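PDB 6WIL: hemolysin activator protein CdiB from Acinetobacter baumannii ACICU, which probably secretes its partner toxin CdiA across the outer membrane, as a two-partner secretion transporter of the Omp85 superfamily in contact-dependent growth inhibition. Local coordinates for residues H46-V57 against Q88-S99. Residues are numbered along the deposited sequence; the frame is centred on the assembly and turned at random.
Sequences HLVVEESPCVTV and QNILGKCIGTQS
The carboxylate of Glu51 sits at the N-terminal end of helix 97-113. At its syn edge the N-H of Gln98 is bound (Glu51 OE2 to Gln98 N, 2.8 Å). Ser99 N and OG both come to OE1 from one face. Glu51 OE1 accepts from Ser99 N at 2.8 Å, tilted from the carboxylate plane, and from the Ser99 hydroxyl, 55° out of it. A weak bond from Gly96 N also ends on Glu51 OE1. Together these bonds fix the rotation of the carboxylate. The N-H groups at the helix start probably favour its negative charge. With OG anti to the carbonyl carbon (chi1 -58°), Ser99 brings its hydroxyl between Glu51 OE1 and Val49 N. Ser99 OG accepts a nearly straight bond from Val49 N (2.7 Å).

The amide of Gln88 is the second flat group. Gln88 OE1 meets Leu47 N in the carbonyl plane at 2.7 Å, while Val48 N approaches from above that plane. NE2 binds Val48 O weakly. Between the two polar groups, Val48 CG2 packs on Ile90 CD1 (3.5 Å) and on Ile95 CD1. Val57 CG1 leans on Ile95 CG1.

Val55 and Ile95 form an antiparallel hydrogen-bonded pair. Next to it, Val57 N binds Lys93 O, and Gly92 N binds Val57 O at the type II turn 90-93. The disulfide Cys54-Cys94 (SG to SG 2.0 Å, chi3 83°) joins the two segments covalently. Leu47 and Ile90 both reach Ile103 of helix 97-113.

A glutamate distant in sequence thus takes first-turn N-H groups, with Gly96 at the N-cap, beside a two-stranded antiparallel sheet and its neighbouring disulfide, at the ShlB-type POTRA domain.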
loop_
_atom_site.group_PDB
_atom_site.type_symbol
_atom_site.label_atom_id
_atom_site.label_comp_id
_atom_site.label_asym_id
_atom_site.label_seq_id
_atom_site.Cartn_x
_atom_site.Cartn_y
_atom_site.Cartn_z
ATOM N N HIS A 46 38.527 -1.456 -5.297
ATOM C CA HIS A 46 39.644 -2.026 -6.038
ATOM C C HIS A 46 39.565 -3.542 -5.949
ATOM O O HIS A 46 39.628 -4.107 -4.851
ATOM C CB HIS A 46 40.986 -1.526 -5.498
ATOM C CG HIS A 46 40.936 -0.133 -4.951
ATOM N ND1 HIS A 46 40.870 0.130 -3.600
ATOM C CD2 HIS A 46 40.937 1.071 -5.570
ATOM C CE1 HIS A 46 40.837 1.437 -3.409
ATOM N NE2 HIS A 46 40.875 2.030 -4.589
ATOM N N LEU A 47 39.420 -4.195 -7.099
ATOM C CA LEU A 47 39.469 -5.648 -7.185
ATOM C C LEU A 47 40.845 -6.171 -7.563
ATOM O O LEU A 47 41.240 -7.242 -7.091
ATOM C CB LEU A 47 38.444 -6.151 -8.209
ATOM C CG LEU A 47 37.026 -5.588 -8.062
ATOM C CD1 LEU A 47 36.175 -5.943 -9.272
ATOM C CD2 LEU A 47 36.381 -6.090 -6.780
ATOM N N VAL A 48 41.583 -5.433 -8.388
ATOM C CA VAL A 48 42.902 -5.847 -8.852
ATOM C C VAL A 48 43.961 -5.254 -7.934
ATOM O O VAL A 48 43.955 -4.049 -7.656
ATOM C CB VAL A 48 43.129 -5.408 -10.308
ATOM C CG1 VAL A 48 44.507 -5.841 -10.794
ATOM C CG2 VAL A 48 42.041 -5.968 -11.204
ATOM N N VAL A 49 44.871 -6.103 -7.458
ATOM C CA VAL A 49 46.000 -5.685 -6.639
ATOM C C VAL A 49 47.282 -6.194 -7.292
ATOM O O VAL A 49 47.252 -6.999 -8.224
ATOM C CB VAL A 49 45.885 -6.188 -5.183
ATOM C CG1 VAL A 49 44.682 -5.562 -4.493
ATOM C CG2 VAL A 49 45.782 -7.704 -5.153
ATOM N N GLU A 50 48.419 -5.704 -6.793
ATOM C CA GLU A 50 49.726 -6.113 -7.303
ATOM C C GLU A 50 50.154 -7.408 -6.618
ATOM O O GLU A 50 50.207 -7.474 -5.385
ATOM C CB GLU A 50 50.754 -5.007 -7.073
ATOM N N GLU A 51 50.461 -8.437 -7.413
ATOM C CA GLU A 51 50.604 -9.797 -6.907
ATOM C C GLU A 51 51.864 -10.459 -7.445
ATOM O O GLU A 51 52.423 -10.052 -8.467
ATOM C CB GLU A 51 49.393 -10.645 -7.278
ATOM C CG GLU A 51 48.123 -9.845 -7.305
ATOM C CD GLU A 51 46.908 -10.687 -7.075
ATOM O OE1 GLU A 51 45.991 -10.634 -7.912
ATOM O OE2 GLU A 51 46.877 -11.405 -6.058
ATOM N N SER A 52 52.287 -11.522 -6.753
ATOM C CA SER A 52 53.588 -12.126 -7.012
ATOM C C SER A 52 53.574 -12.828 -8.373
ATOM O O SER A 52 54.257 -12.352 -9.288
ATOM C CB SER A 52 53.988 -13.046 -5.853
ATOM O OG SER A 52 53.566 -12.510 -4.608
ATOM N N PRO A 53 52.814 -13.939 -8.594
ATOM C CA PRO A 53 52.574 -14.349 -9.982
ATOM C C PRO A 53 51.211 -13.877 -10.465
ATOM O O PRO A 53 50.223 -13.958 -9.728
ATOM C CB PRO A 53 52.663 -15.882 -9.926
ATOM C CG PRO A 53 52.683 -16.242 -8.443
ATOM C CD PRO A 53 52.335 -14.997 -7.687
ATOM N N CYS A 54 51.145 -13.370 -11.693
ATOM C CA CYS A 54 49.897 -12.870 -12.246
ATOM C C CYS A 54 49.825 -13.222 -13.723
ATOM O O CYS A 54 50.834 -13.533 -14.360
ATOM C CB CYS A 54 49.755 -11.354 -12.041
ATOM S SG CYS A 54 51.035 -10.326 -12.818
ATOM N N VAL A 55 48.610 -13.177 -14.259
ATOM C CA VAL A 55 48.344 -13.475 -15.660
ATOM C C VAL A 55 47.610 -12.287 -16.266
ATOM O O VAL A 55 46.797 -11.638 -15.598
ATOM C CB VAL A 55 47.532 -14.779 -15.824
ATOM C CG1 VAL A 55 46.177 -14.669 -15.130
ATOM C CG2 VAL A 55 47.365 -15.134 -17.297
ATOM N N THR A 56 47.921 -11.985 -17.522
ATOM C CA THR A 56 47.283 -10.882 -18.230
ATOM C C THR A 56 45.985 -11.388 -18.839
ATOM O O THR A 56 46.003 -12.257 -19.717
ATOM C CB THR A 56 48.213 -10.329 -19.306
ATOM O OG1 THR A 56 49.380 -9.768 -18.690
ATOM C CG2 THR A 56 47.505 -9.260 -20.126
ATOM N N VAL A 57 44.855 -10.866 -18.376
ATOM C CA VAL A 57 43.575 -11.292 -18.924
ATOM C C VAL A 57 43.276 -10.461 -20.164
ATOM O O VAL A 57 43.403 -9.232 -20.156
ATOM C CB VAL A 57 42.457 -11.194 -17.869
ATOM C CG1 VAL A 57 42.894 -11.872 -16.581
ATOM C CG2 VAL A 57 42.047 -9.755 -17.595
ATOM N N GLN A 88 37.954 -0.005 -12.644
ATOM C CA GLN A 88 39.354 -0.403 -12.617
ATOM C C GLN A 88 39.798 -1.078 -13.905
ATOM O O GLN A 88 40.983 -1.401 -14.036
ATOM C CB GLN A 88 39.626 -1.322 -11.425
ATOM C CG GLN A 88 40.997 -1.124 -10.804
ATOM C CD GLN A 88 41.173 -1.938 -9.545
ATOM O OE1 GLN A 88 40.254 -2.631 -9.112
ATOM N NE2 GLN A 88 42.355 -1.860 -8.946
ATOM N N ASN A 89 38.880 -1.296 -14.851
ATOM C CA ASN A 89 39.206 -1.796 -16.188
ATOM C C ASN A 89 39.979 -3.112 -16.125
ATOM O O ASN A 89 41.121 -3.208 -16.580
ATOM C CB ASN A 89 39.977 -0.744 -16.990
ATOM C CG ASN A 89 39.237 0.577 -17.077
ATOM O OD1 ASN A 89 38.009 0.621 -16.990
ATOM N ND2 ASN A 89 39.984 1.665 -17.239
ATOM N N ILE A 90 39.331 -4.133 -15.557
ATOM C CA ILE A 90 39.919 -5.450 -15.325
ATOM C C ILE A 90 40.616 -5.950 -16.582
ATOM O O ILE A 90 41.719 -6.504 -16.517
ATOM C CB ILE A 90 38.851 -6.462 -14.873
ATOM C CG1 ILE A 90 38.002 -5.889 -13.740
ATOM C CG2 ILE A 90 39.505 -7.764 -14.453
ATOM C CD1 ILE A 90 38.742 -5.737 -12.438
ATOM N N LEU A 91 39.974 -5.750 -17.731
ATOM C CA LEU A 91 40.511 -6.206 -19.006
ATOM C C LEU A 91 41.906 -5.643 -19.247
ATOM O O LEU A 91 42.119 -4.430 -19.195
ATOM C CB LEU A 91 39.564 -5.783 -20.128
ATOM C CG LEU A 91 39.533 -6.628 -21.397
ATOM C CD1 LEU A 91 39.615 -8.101 -21.041
ATOM C CD2 LEU A 91 38.254 -6.340 -22.166
ATOM N N GLY A 92 42.861 -6.536 -19.492
ATOM C CA GLY A 92 44.224 -6.140 -19.777
ATOM C C GLY A 92 45.128 -6.003 -18.574
ATOM O O GLY A 92 46.325 -5.745 -18.751
ATOM N N LYS A 93 44.609 -6.161 -17.361
ATOM C CA LYS A 93 45.460 -6.078 -16.185
ATOM C C LYS A 93 46.040 -7.449 -15.845
ATOM O O LYS A 93 45.632 -8.480 -16.384
ATOM C CB LYS A 93 44.694 -5.506 -14.995
ATOM C CG LYS A 93 44.450 -4.015 -15.110
ATOM C CD LYS A 93 44.358 -3.358 -13.748
ATOM C CE LYS A 93 44.342 -1.850 -13.891
ATOM N NZ LYS A 93 43.500 -1.456 -15.055
ATOM N N CYS A 94 47.016 -7.450 -14.943
ATOM C CA CYS A 94 47.702 -8.669 -14.529
ATOM C C CYS A 94 47.033 -9.199 -13.266
ATOM O O CYS A 94 47.056 -8.537 -12.223
ATOM C CB CYS A 94 49.189 -8.400 -14.294
ATOM S SG CYS A 94 50.254 -9.823 -14.627
ATOM N N ILE A 95 46.442 -10.386 -13.354
ATOM C CA ILE A 95 45.594 -10.912 -12.292
ATOM C C ILE A 95 46.299 -12.073 -11.607
ATOM O O ILE A 95 46.616 -13.082 -12.246
ATOM C CB ILE A 95 44.222 -11.345 -12.832
ATOM C CG1 ILE A 95 43.489 -10.146 -13.437
ATOM C CG2 ILE A 95 43.402 -11.995 -11.734
ATOM C CD1 ILE A 95 43.500 -8.924 -12.548
ATOM N N GLY A 96 46.532 -11.931 -10.302
ATOM C CA GLY A 96 46.978 -13.017 -9.462
ATOM C C GLY A 96 45.837 -13.557 -8.613
ATOM O O GLY A 96 44.689 -13.130 -8.714
ATOM N N THR A 97 46.198 -14.498 -7.736
ATOM C CA THR A 97 45.187 -15.256 -7.003
ATOM C C THR A 97 44.295 -14.353 -6.157
ATOM O O THR A 97 43.086 -14.587 -6.052
ATOM C CB THR A 97 45.848 -16.319 -6.120
ATOM O OG1 THR A 97 46.588 -15.694 -5.065
ATOM C CG2 THR A 97 46.785 -17.191 -6.941
ATOM N N GLN A 98 44.863 -13.308 -5.552
ATOM C CA GLN A 98 44.054 -12.469 -4.673
ATOM C C GLN A 98 43.079 -11.601 -5.465
ATOM O O GLN A 98 41.927 -11.430 -5.054
ATOM C CB GLN A 98 44.945 -11.610 -3.775
ATOM C CG GLN A 98 44.165 -10.688 -2.853
ATOM C CD GLN A 98 43.147 -11.438 -2.009
ATOM O OE1 GLN A 98 43.444 -12.499 -1.458
ATOM N NE2 GLN A 98 41.938 -10.894 -1.913
ATOM N N SER A 99 43.510 -11.044 -6.604
ATOM C CA SER A 99 42.584 -10.265 -7.426
ATOM C C SER A 99 41.512 -11.153 -8.037
ATOM O O SER A 99 40.353 -10.741 -8.161
ATOM C CB SER A 99 43.322 -9.520 -8.539
ATOM O OG SER A 99 44.321 -8.662 -8.022
HETATM O O HOH W 1 49.193 -14.321 -7.302
#